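Local coordinates for protein probable cobalt-precorrin-6B C(15)-methyltransferase (decarboxylating) (Methanothermobacter thermautotrophicus, PDB 1L3I) that probably methylates C-15 of cobalt-precorrin-6B with S-adenosyl-L-methionine and then decarboxylates C-12, giving cobalt-precorrin-7 in anaerobic cobalamin biosynthesis, at residues V40-G45 / E66-T71; V58-R63 / D82-M87. One frame throughout, in Å; residues are numbered along the deposited sequence.

The two contacts are adjoining parts of one Rossmann-like cofactor site, their centres about 9 Å apart, and both touch the bound S-adenosyl-L-homocysteine. Contact 1 joins the glycine-rich loop to helix 65-77; contact 2 pairs strands 57-62 and 84-88, the strands that this helix connects. The loop is held to strand 57-62 of contact 2 by two probable hydrogen bonds: Gly41 N to Ile61 O, 2.7 Å, and Gly43 N to Asp62 OD2, 2.8 Å. Asp62 also packs against the helix, with Ala67 CB 3.2 Å from Asp62 CG. The carboxylate that grips the ribose is thus set in place by its own strand, the loop and the helix together.

Contact 1 of 2, residues V40-G45 / E66-T71. With SAH (S-adenosyl-L-homocysteine), chain G.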
ATOM      1  N   VAL A  40     -21.946 -10.475  12.363  1.00 28.77           N
ATOM      2  CA  VAL A  40     -22.510 -11.216  11.246  1.00 28.39           C
ATOM      3  C   VAL A  40     -21.387 -11.900  10.474  1.00 30.39           C
ATOM      4  O   VAL A  40     -20.553 -11.226   9.844  1.00 30.38           O
ATOM      5  CB  VAL A  40     -23.314 -10.280  10.314  1.00 30.37           C
ATOM      6  CG1 VAL A  40     -23.908 -11.046   9.156  1.00 28.22           C
ATOM      7  CG2 VAL A  40     -24.407  -9.571  11.095  1.00 29.22           C
ATOM      8  N   GLY A  41     -21.362 -13.234  10.521  1.00 28.07           N
ATOM      9  CA  GLY A  41     -20.325 -13.983   9.840  1.00 27.55           C
ATOM     10  C   GLY A  41     -19.119 -14.008  10.743  1.00 24.89           C
ATOM     11  O   GLY A  41     -18.082 -13.454  10.418  1.00 29.27           O
ATOM     12  N   CYS A  42     -19.247 -14.668  11.883  1.00 26.24           N
ATOM     13  CA  CYS A  42     -18.149 -14.719  12.840  1.00 28.14           C
ATOM     14  C   CYS A  42     -16.899 -15.497  12.433  1.00 28.00           C
ATOM     15  O   CYS A  42     -15.842 -15.287  13.021  1.00 27.67           O
ATOM     16  CB  CYS A  42     -18.634 -15.156  14.224  1.00 25.37           C
ATOM     17  SG  CYS A  42     -19.401 -16.758  14.332  1.00 29.48           S
ATOM     18  N   GLY A  43     -17.019 -16.365  11.429  1.00 27.36           N
ATOM     19  CA  GLY A  43     -15.887 -17.145  10.943  1.00 28.36           C
ATOM     20  C   GLY A  43     -15.091 -17.856  12.029  1.00 29.85           C
ATOM     21  O   GLY A  43     -15.645 -18.655  12.763  1.00 30.58           O
ATOM     22  N   THR A  44     -13.791 -17.559  12.100  1.00 29.74           N
ATOM     23  CA  THR A  44     -12.881 -18.128  13.093  1.00 27.78           C
ATOM     24  C   THR A  44     -13.098 -17.526  14.499  1.00 28.50           C
ATOM     25  O   THR A  44     -12.703 -18.116  15.505  1.00 26.78           O
ATOM     26  CB  THR A  44     -11.420 -17.937  12.638  1.00 28.57           C
ATOM     27  OG1 THR A  44     -11.237 -18.559  11.368  1.00 27.17           O
ATOM     28  CG2 THR A  44     -10.440 -18.541  13.616  1.00 26.96           C
ATOM     29  N   GLY A  45     -13.696 -16.340  14.563  1.00 25.82           N
ATOM     30  CA  GLY A  45     -13.959 -15.719  15.846  1.00 25.10           C
ATOM     31  C   GLY A  45     -13.115 -14.507  16.161  1.00 25.89           C
ATOM     32  O   GLY A  45     -13.236 -13.942  17.243  1.00 29.41           O
ATOM     33  N   GLU A  66     -19.278 -25.211  11.000  1.00 30.53           N
ATOM     34  CA  GLU A  66     -17.869 -25.282  11.343  1.00 33.04           C
ATOM     35  C   GLU A  66     -17.306 -23.965  11.838  1.00 32.01           C
ATOM     36  O   GLU A  66     -16.361 -23.953  12.631  1.00 32.32           O
ATOM     37  CB  GLU A  66     -17.065 -25.790  10.149  1.00 40.41           C
ATOM     38  CG  GLU A  66     -17.286 -27.271   9.868  1.00 50.45           C
ATOM     39  CD  GLU A  66     -16.557 -28.216  10.848  1.00 55.40           C
ATOM     40  OE1 GLU A  66     -16.333 -27.868  12.033  1.00 57.53           O
ATOM     41  OE2 GLU A  66     -16.213 -29.336  10.421  1.00 61.98           O
ATOM     42  N   ALA A  67     -17.856 -22.864  11.334  1.00 30.90           N
ATOM     43  CA  ALA A  67     -17.422 -21.546  11.780  1.00 29.93           C
ATOM     44  C   ALA A  67     -17.934 -21.360  13.222  1.00 30.38           C
ATOM     45  O   ALA A  67     -17.222 -20.845  14.086  1.00 29.26           O
ATOM     46  CB  ALA A  67     -17.987 -20.474  10.877  1.00 22.70           C
ATOM     47  N   ILE A  68     -19.152 -21.834  13.492  1.00 32.87           N
ATOM     48  CA  ILE A  68     -19.737 -21.707  14.829  1.00 30.98           C
ATOM     49  C   ILE A  68     -18.939 -22.546  15.836  1.00 33.23           C
ATOM     50  O   ILE A  68     -18.695 -22.125  16.970  1.00 30.41           O
ATOM     51  CB  ILE A  68     -21.221 -22.131  14.830  1.00 32.90           C
ATOM     52  CG1 ILE A  68     -22.057 -21.145  13.990  1.00 29.23           C
ATOM     53  CG2 ILE A  68     -21.738 -22.242  16.262  1.00 34.49           C
ATOM     54  CD1 ILE A  68     -22.076 -19.723  14.520  1.00 24.16           C
ATOM     55  N   SER A  69     -18.506 -23.717  15.383  1.00 34.05           N
ATOM     56  CA  SER A  69     -17.709 -24.611  16.213  1.00 35.42           C
ATOM     57  C   SER A  69     -16.315 -24.015  16.502  1.00 34.60           C
ATOM     58  O   SER A  69     -15.850 -24.047  17.644  1.00 36.02           O
ATOM     59  CB  SER A  69     -17.599 -25.970  15.510  1.00 35.71           C
ATOM     60  OG  SER A  69     -16.704 -26.843  16.179  1.00 38.11           O
ATOM     61  N   THR A  70     -15.667 -23.463  15.469  1.00 35.58           N
ATOM     62  CA  THR A  70     -14.334 -22.849  15.583  1.00 32.88           C
ATOM     63  C   THR A  70     -14.363 -21.636  16.520  1.00 34.05           C
ATOM     64  O   THR A  70     -13.462 -21.465  17.354  1.00 33.59           O
ATOM     65  CB  THR A  70     -13.815 -22.432  14.193  1.00 30.10           C
ATOM     66  OG1 THR A  70     -13.784 -23.583  13.346  1.00 30.99           O
ATOM     67  CG2 THR A  70     -12.426 -21.828  14.274  1.00 28.78           C
ATOM     68  N   THR A  71     -15.409 -20.816  16.382  1.00 32.91           N
ATOM     69  CA  THR A  71     -15.575 -19.642  17.243  1.00 31.41           C
ATOM     70  C   THR A  71     -15.788 -20.075  18.712  1.00 32.55           C
ATOM     71  O   THR A  71     -15.120 -19.539  19.599  1.00 31.14           O
ATOM     72  CB  THR A  71     -16.717 -18.691  16.743  1.00 31.28           C
ATOM     73  OG1 THR A  71     -16.383 -18.177  15.451  1.00 26.54           O
ATOM     74  CG2 THR A  71     -16.898 -17.488  17.679  1.00 29.06           C
TER
HETATM   75  N   SAH G 801     -14.075 -11.935  10.880  1.00 24.40           N
HETATM   76  CA  SAH G 801     -13.895 -13.367  11.141  1.00 25.22           C
HETATM   77  CB  SAH G 801     -13.854 -14.186   9.823  1.00 26.46           C
HETATM   78  CG  SAH G 801     -15.161 -14.062   8.990  1.00 32.28           C
HETATM   79  SD  SAH G 801     -15.231 -15.001   7.459  1.00 30.67           S
HETATM   80  C   SAH G 801     -12.610 -13.563  11.933  1.00 23.12           C
HETATM   81  O   SAH G 801     -11.966 -12.541  12.231  1.00 22.92           O
HETATM   82  OXT SAH G 801     -12.277 -14.720  12.262  1.00 26.17           O
HETATM   83  C5' SAH G 801     -16.860 -14.618   6.865  1.00 27.48           C
HETATM   84  C4' SAH G 801     -17.913 -15.495   7.446  1.00 28.12           C
HETATM   85  O4' SAH G 801     -19.134 -15.051   6.825  1.00 32.86           O
HETATM   86  C3' SAH G 801     -17.790 -17.068   7.131  1.00 23.07           C
HETATM   87  O3' SAH G 801     -17.573 -17.984   8.252  1.00 26.90           O
HETATM   88  C2' SAH G 801     -19.112 -17.282   6.358  1.00 26.30           C
HETATM   89  O2' SAH G 801     -19.704 -18.590   6.391  1.00 23.62           O
HETATM   90  C1' SAH G 801     -19.968 -16.171   6.921  1.00 29.49           C
HETATM   91  N9  SAH G 801     -21.148 -15.728   6.191  1.00 31.13           N
HETATM   92  C8  SAH G 801     -21.203 -15.216   4.871  1.00 34.09           C
HETATM   93  N7  SAH G 801     -22.418 -14.900   4.539  1.00 29.89           N
HETATM   94  C5  SAH G 801     -23.215 -15.217   5.662  1.00 30.85           C
HETATM   95  C6  SAH G 801     -24.591 -15.112   5.935  1.00 29.82           C
HETATM   96  N6  SAH G 801     -25.456 -14.627   5.037  1.00 27.66           N
HETATM   97  N1  SAH G 801     -25.065 -15.506   7.150  1.00 35.54           N
HETATM   98  C2  SAH G 801     -24.194 -15.983   8.031  1.00 32.29           C
HETATM   99  N3  SAH G 801     -22.887 -16.130   7.895  1.00 30.84           N
HETATM  100  C4  SAH G 801     -22.446 -15.728   6.686  1.00 25.36           C
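The carbonyl oxygen of Gly43 is flanked by two groups of the helix, Thr71 OG1 on one side of the carbonyl plane and Ala67 CB on the other, both tilted from it and lying out beyond the oxygen. Thr71 OG1 is 2.8 Å from Gly43 O, while Ala67 CB comes within 3.5 Å of the same oxygen. Almost straight beyond the tip of that carbonyl lies Ala67 O, 3.0 Å from Gly43 O; two acceptors so close cannot bond each other, and Thr71 OG1 sits beside both. A second carbonyl, that of Glu66, is used from both faces, by Thr70 N and by Thr70 OG1, the latter 2.7 Å from Glu66 O. This turns the threonine hydroxyl back onto its own helix and leaves the methyl for the loop, where the side chains of Thr70 and Thr44 cross at an angle, their CG2 methyls 3.9 Å apart. Cys42 points its sulfur between its backbone N and carbonyl carbon (chi1 60°), which carries SG to within 4.0 Å of Ile68 CD1.

Residues 42-45 form a type II' turn closed by Gly45 N on Cys42 O, 2.8 Å. Glycine suits all three of its places in this Gly-x-Gly-x-Gly loop: each has positive phi, Gly43 as second residue of the turn, and a CB on Gly41 or Gly43 would run into the ligand, one on Gly45 into Thr71 CG2. The bare backbone lets the homocysteine part come close, with a weak bond from Gly45 N to SAH OXT at 3.2 Å.

The loop follows strand 36-40 and leads into helix 46-52. Thr44 OG1 bonds Pro14 O and Thr44 O takes Asn74 ND2, further along helix 65-77. On the sheet side, Cys42 touches Ala60 of strand 57-62 and Thr48 of helix 46-52, and Ile68 and Thr71 rest on Leu86 of strand 84-88.

Contact 2 of 2, residues V58-R63 / D82-M87; sequences VYAIDR and DNVTLM. With SAH (S-adenosyl-L-homocysteine), chain G.
Val58 to Asp62 pairs with Asn83 to Met87 through five backbone hydrogen bonds in a parallel ladder, the strand axes 4.7 Å apart and turned by 20°. The straightest runs from Thr85 N to Val58 O, 2.8 Å at 170°. This is the pairing of a beta-alpha-beta crossover, whose helix 65-77 shares one face with helix 46-52, the first over Val84 and Leu86, the second over Val58, Ala60 and Val84.

Apolar contacts fill that face: small Ala60 leaves room for Leu86 CD2, 3.9 Å from Ala60 CB. On the other face Thr85 lies alongside the Tyr59 ring, Thr85 CB 3.7 Å from Tyr59 CD2, and the bent chain of Met87 (selenomethionine) crosses Ile61.

Polar contacts gather at the strand end. Asp62 takes both ribose hydroxyls, SAH O2' on OD1 (2.8 Å) and SAH O3' on OD2 (2.6 Å); Asn64 N also bonds OD1. Arg63 lays its CG over the adenine, 3.5 Å from SAH C2, and its NE pairs with Asp90. An asparagine replacing Asp62 would probably leave one ribose hydroxyl without its acceptor and set an NH2 against a backbone N-H. One carboxylate accepting both hydroxyls is consistent with the acidic residue ending the second strand in class I methyltransferases.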
ATOM      1  N   VAL A  58     -22.873 -10.401  23.030  1.00 34.62           N
ATOM      2  CA  VAL A  58     -22.483 -10.475  21.633  1.00 32.49           C
ATOM      3  C   VAL A  58     -23.272 -11.602  21.001  1.00 33.09           C
ATOM      4  O   VAL A  58     -23.438 -12.655  21.606  1.00 37.35           O
ATOM      5  CB  VAL A  58     -20.963 -10.812  21.448  1.00 31.71           C
ATOM      6  CG1 VAL A  58     -20.590 -10.788  19.975  1.00 29.48           C
ATOM      7  CG2 VAL A  58     -20.087  -9.846  22.201  1.00 30.27           C
ATOM      8  N   TYR A  59     -23.811 -11.356  19.813  1.00 32.62           N
ATOM      9  CA  TYR A  59     -24.546 -12.360  19.050  1.00 31.61           C
ATOM     10  C   TYR A  59     -23.681 -12.685  17.831  1.00 31.83           C
ATOM     11  O   TYR A  59     -23.502 -11.838  16.955  1.00 32.17           O
ATOM     12  CB  TYR A  59     -25.891 -11.794  18.594  1.00 34.90           C
ATOM     13  CG  TYR A  59     -26.861 -11.577  19.711  1.00 37.44           C
ATOM     14  CD1 TYR A  59     -26.911 -10.355  20.382  1.00 40.25           C
ATOM     15  CD2 TYR A  59     -27.691 -12.610  20.155  1.00 39.05           C
ATOM     16  CE1 TYR A  59     -27.758 -10.169  21.469  1.00 41.16           C
ATOM     17  CE2 TYR A  59     -28.547 -12.437  21.235  1.00 39.25           C
ATOM     18  CZ  TYR A  59     -28.572 -11.220  21.891  1.00 42.82           C
ATOM     19  OH  TYR A  59     -29.402 -11.054  22.969  1.00 45.08           O
ATOM     20  N   ALA A  60     -23.098 -13.882  17.796  1.00 33.31           N
ATOM     21  CA  ALA A  60     -22.234 -14.310  16.693  1.00 30.42           C
ATOM     22  C   ALA A  60     -22.991 -15.247  15.746  1.00 31.59           C
ATOM     23  O   ALA A  60     -23.379 -16.345  16.117  1.00 30.82           O
ATOM     24  CB  ALA A  60     -20.995 -14.991  17.237  1.00 30.68           C
ATOM     25  N   ILE A  61     -23.145 -14.814  14.504  1.00 32.25           N
ATOM     26  CA  ILE A  61     -23.888 -15.568  13.506  1.00 31.06           C
ATOM     27  C   ILE A  61     -22.992 -16.114  12.397  1.00 33.89           C
ATOM     28  O   ILE A  61     -22.020 -15.454  12.003  1.00 36.17           O
ATOM     29  CB  ILE A  61     -24.911 -14.634  12.825  1.00 28.00           C
ATOM     30  CG1 ILE A  61     -25.836 -14.002  13.854  1.00 26.71           C
ATOM     31  CG2 ILE A  61     -25.694 -15.363  11.768  1.00 30.54           C
ATOM     32  CD1 ILE A  61     -26.654 -12.849  13.300  1.00 25.93           C
ATOM     33  N   ASP A  62     -23.339 -17.296  11.879  1.00 32.92           N
ATOM     34  CA  ASP A  62     -22.618 -17.907  10.765  1.00 33.38           C
ATOM     35  C   ASP A  62     -23.388 -19.062  10.114  1.00 33.53           C
ATOM     36  O   ASP A  62     -24.002 -19.872  10.799  1.00 31.31           O
ATOM     37  CB  ASP A  62     -21.231 -18.383  11.186  1.00 32.52           C
ATOM     38  CG  ASP A  62     -20.234 -18.321  10.040  1.00 35.55           C
ATOM     39  OD1 ASP A  62     -20.433 -19.043   9.040  1.00 37.34           O
ATOM     40  OD2 ASP A  62     -19.264 -17.538  10.139  1.00 31.91           O
ATOM     41  N   ARG A  63     -23.356 -19.096   8.784  1.00 35.35           N
ATOM     42  CA  ARG A  63     -23.996 -20.145   7.985  1.00 35.60           C
ATOM     43  C   ARG A  63     -23.283 -21.467   8.251  1.00 35.36           C
ATOM     44  O   ARG A  63     -23.901 -22.530   8.332  1.00 38.84           O
ATOM     45  CB  ARG A  63     -23.796 -19.887   6.488  1.00 35.27           C
ATOM     46  CG  ARG A  63     -24.475 -18.709   5.881  1.00 40.21           C
ATOM     47  CD  ARG A  63     -24.095 -18.624   4.416  1.00 42.92           C
ATOM     48  NE  ARG A  63     -24.803 -17.539   3.747  1.00 52.55           N
ATOM     49  CZ  ARG A  63     -24.935 -17.423   2.429  1.00 55.79           C
ATOM     50  NH1 ARG A  63     -24.415 -18.325   1.614  1.00 63.86           N
ATOM     51  NH2 ARG A  63     -25.589 -16.382   1.920  1.00 56.83           N
ATOM     52  N   ASP A  82     -19.165 -16.721  27.897  1.00 44.34           N
ATOM     53  CA  ASP A  82     -20.405 -16.765  28.665  1.00 46.83           C
ATOM     54  C   ASP A  82     -21.413 -15.638  28.351  1.00 46.29           C
ATOM     55  O   ASP A  82     -22.584 -15.726  28.728  1.00 45.83           O
ATOM     56  CB  ASP A  82     -20.132 -16.956  30.170  1.00 48.71           C
ATOM     57  CG  ASP A  82     -19.215 -15.900  30.754  1.00 58.14           C
ATOM     58  OD1 ASP A  82     -18.683 -15.049  30.011  1.00 61.30           O
ATOM     59  OD2 ASP A  82     -19.019 -15.931  31.994  1.00 64.40           O
ATOM     60  N   ASN A  83     -20.975 -14.635  27.584  1.00 44.07           N
ATOM     61  CA  ASN A  83     -21.845 -13.516  27.179  1.00 37.43           C
ATOM     62  C   ASN A  83     -22.032 -13.504  25.658  1.00 36.37           C
ATOM     63  O   ASN A  83     -22.481 -12.508  25.079  1.00 32.35           O
ATOM     64  CB  ASN A  83     -21.275 -12.162  27.636  1.00 39.58           C
ATOM     65  CG  ASN A  83     -19.960 -11.807  26.950  1.00 41.90           C
ATOM     66  OD1 ASN A  83     -19.161 -12.681  26.602  1.00 46.51           O
ATOM     67  ND2 ASN A  83     -19.719 -10.509  26.774  1.00 41.64           N
ATOM     68  N   VAL A  84     -21.679 -14.618  25.026  1.00 37.14           N
ATOM     69  CA  VAL A  84     -21.780 -14.772  23.584  1.00 37.52           C
ATOM     70  C   VAL A  84     -22.870 -15.788  23.228  1.00 37.37           C
ATOM     71  O   VAL A  84     -22.876 -16.914  23.724  1.00 44.03           O
ATOM     72  CB  VAL A  84     -20.419 -15.231  22.964  1.00 33.80           C
ATOM     73  CG1 VAL A  84     -20.579 -15.504  21.480  1.00 31.21           C
ATOM     74  CG2 VAL A  84     -19.345 -14.176  23.187  1.00 31.18           C
ATOM     75  N   THR A  85     -23.793 -15.372  22.375  1.00 36.75           N
ATOM     76  CA  THR A  85     -24.869 -16.234  21.922  1.00 36.01           C
ATOM     77  C   THR A  85     -24.549 -16.617  20.487  1.00 34.88           C
ATOM     78  O   THR A  85     -24.617 -15.781  19.588  1.00 33.58           O
ATOM     79  CB  THR A  85     -26.219 -15.503  21.970  1.00 35.26           C
ATOM     80  OG1 THR A  85     -26.464 -15.040  23.304  1.00 40.45           O
ATOM     81  CG2 THR A  85     -27.346 -16.424  21.543  1.00 36.28           C
ATOM     82  N   LEU A  86     -24.107 -17.854  20.297  1.00 36.35           N
ATOM     83  CA  LEU A  86     -23.772 -18.374  18.970  1.00 39.51           C
ATOM     84  C   LEU A  86     -25.046 -18.764  18.238  1.00 39.29           C
ATOM     85  O   LEU A  86     -25.929 -19.387  18.814  1.00 41.06           O
ATOM     86  CB  LEU A  86     -22.828 -19.577  19.099  1.00 39.78           C
ATOM     87  CG  LEU A  86     -21.420 -19.211  19.557  1.00 39.32           C
ATOM     88  CD1 LEU A  86     -20.765 -20.394  20.197  1.00 42.43           C
ATOM     89  CD2 LEU A  86     -20.611 -18.714  18.378  1.00 41.27           C
HETATM   90  N   MSE A  87     -25.136 -18.400  16.968  1.00 38.28           N
HETATM   91  CA  MSE A  87     -26.313 -18.704  16.181  1.00 38.87           C
HETATM   92  C   MSE A  87     -25.956 -19.227  14.800  1.00 40.19           C
HETATM   93  O   MSE A  87     -25.441 -18.472  13.966  1.00 38.48           O
HETATM   94  CB  MSE A  87     -27.170 -17.452  16.024  1.00 39.88           C
HETATM   95  CG  MSE A  87     -27.557 -16.804  17.327  1.00 42.04           C
HETATM   96 SE   MSE A  87     -28.713 -15.288  17.032  1.00 49.54          SE
HETATM   97  CE  MSE A  87     -27.366 -13.947  16.777  1.00 61.38           C
TER
HETATM   98  N   SAH G 801     -14.075 -11.935  10.880  1.00 24.40           N
HETATM   99  CA  SAH G 801     -13.895 -13.367  11.141  1.00 25.22           C
HETATM  100  CB  SAH G 801     -13.854 -14.186   9.823  1.00 26.46           C
HETATM  101  CG  SAH G 801     -15.161 -14.062   8.990  1.00 32.28           C
HETATM  102  SD  SAH G 801     -15.231 -15.001   7.459  1.00 30.67           S
HETATM  103  C   SAH G 801     -12.610 -13.563  11.933  1.00 23.12           C
HETATM  104  O   SAH G 801     -11.966 -12.541  12.231  1.00 22.92           O
HETATM  105  OXT SAH G 801     -12.277 -14.720  12.262  1.00 26.17           O
HETATM  106  C5' SAH G 801     -16.860 -14.618   6.865  1.00 27.48           C
HETATM  107  C4' SAH G 801     -17.913 -15.495   7.446  1.00 28.12           C
HETATM  108  O4' SAH G 801     -19.134 -15.051   6.825  1.00 32.86           O
HETATM  109  C3' SAH G 801     -17.790 -17.068   7.131  1.00 23.07           C
HETATM  110  O3' SAH G 801     -17.573 -17.984   8.252  1.00 26.90           O
HETATM  111  C2' SAH G 801     -19.112 -17.282   6.358  1.00 26.30           C
HETATM  112  O2' SAH G 801     -19.704 -18.590   6.391  1.00 23.62           O
HETATM  113  C1' SAH G 801     -19.968 -16.171   6.921  1.00 29.49           C
HETATM  114  N9  SAH G 801     -21.148 -15.728   6.191  1.00 31.13           N
HETATM  115  C8  SAH G 801     -21.203 -15.216   4.871  1.00 34.09           C
HETATM  116  N7  SAH G 801     -22.418 -14.900   4.539  1.00 29.89           N
HETATM  117  C5  SAH G 801     -23.215 -15.217   5.662  1.00 30.85           C
HETATM  118  C6  SAH G 801     -24.591 -15.112   5.935  1.00 29.82           C
HETATM  119  N6  SAH G 801     -25.456 -14.627   5.037  1.00 27.66           N
HETATM  120  N1  SAH G 801     -25.065 -15.506   7.150  1.00 35.54           N
HETATM  121  C2  SAH G 801     -24.194 -15.983   8.031  1.00 32.29           C
HETATM  122  N3  SAH G 801     -22.887 -16.130   7.895  1.00 30.84           N
HETATM  123  C4  SAH G 801     -22.446 -15.728   6.686  1.00 25.36           C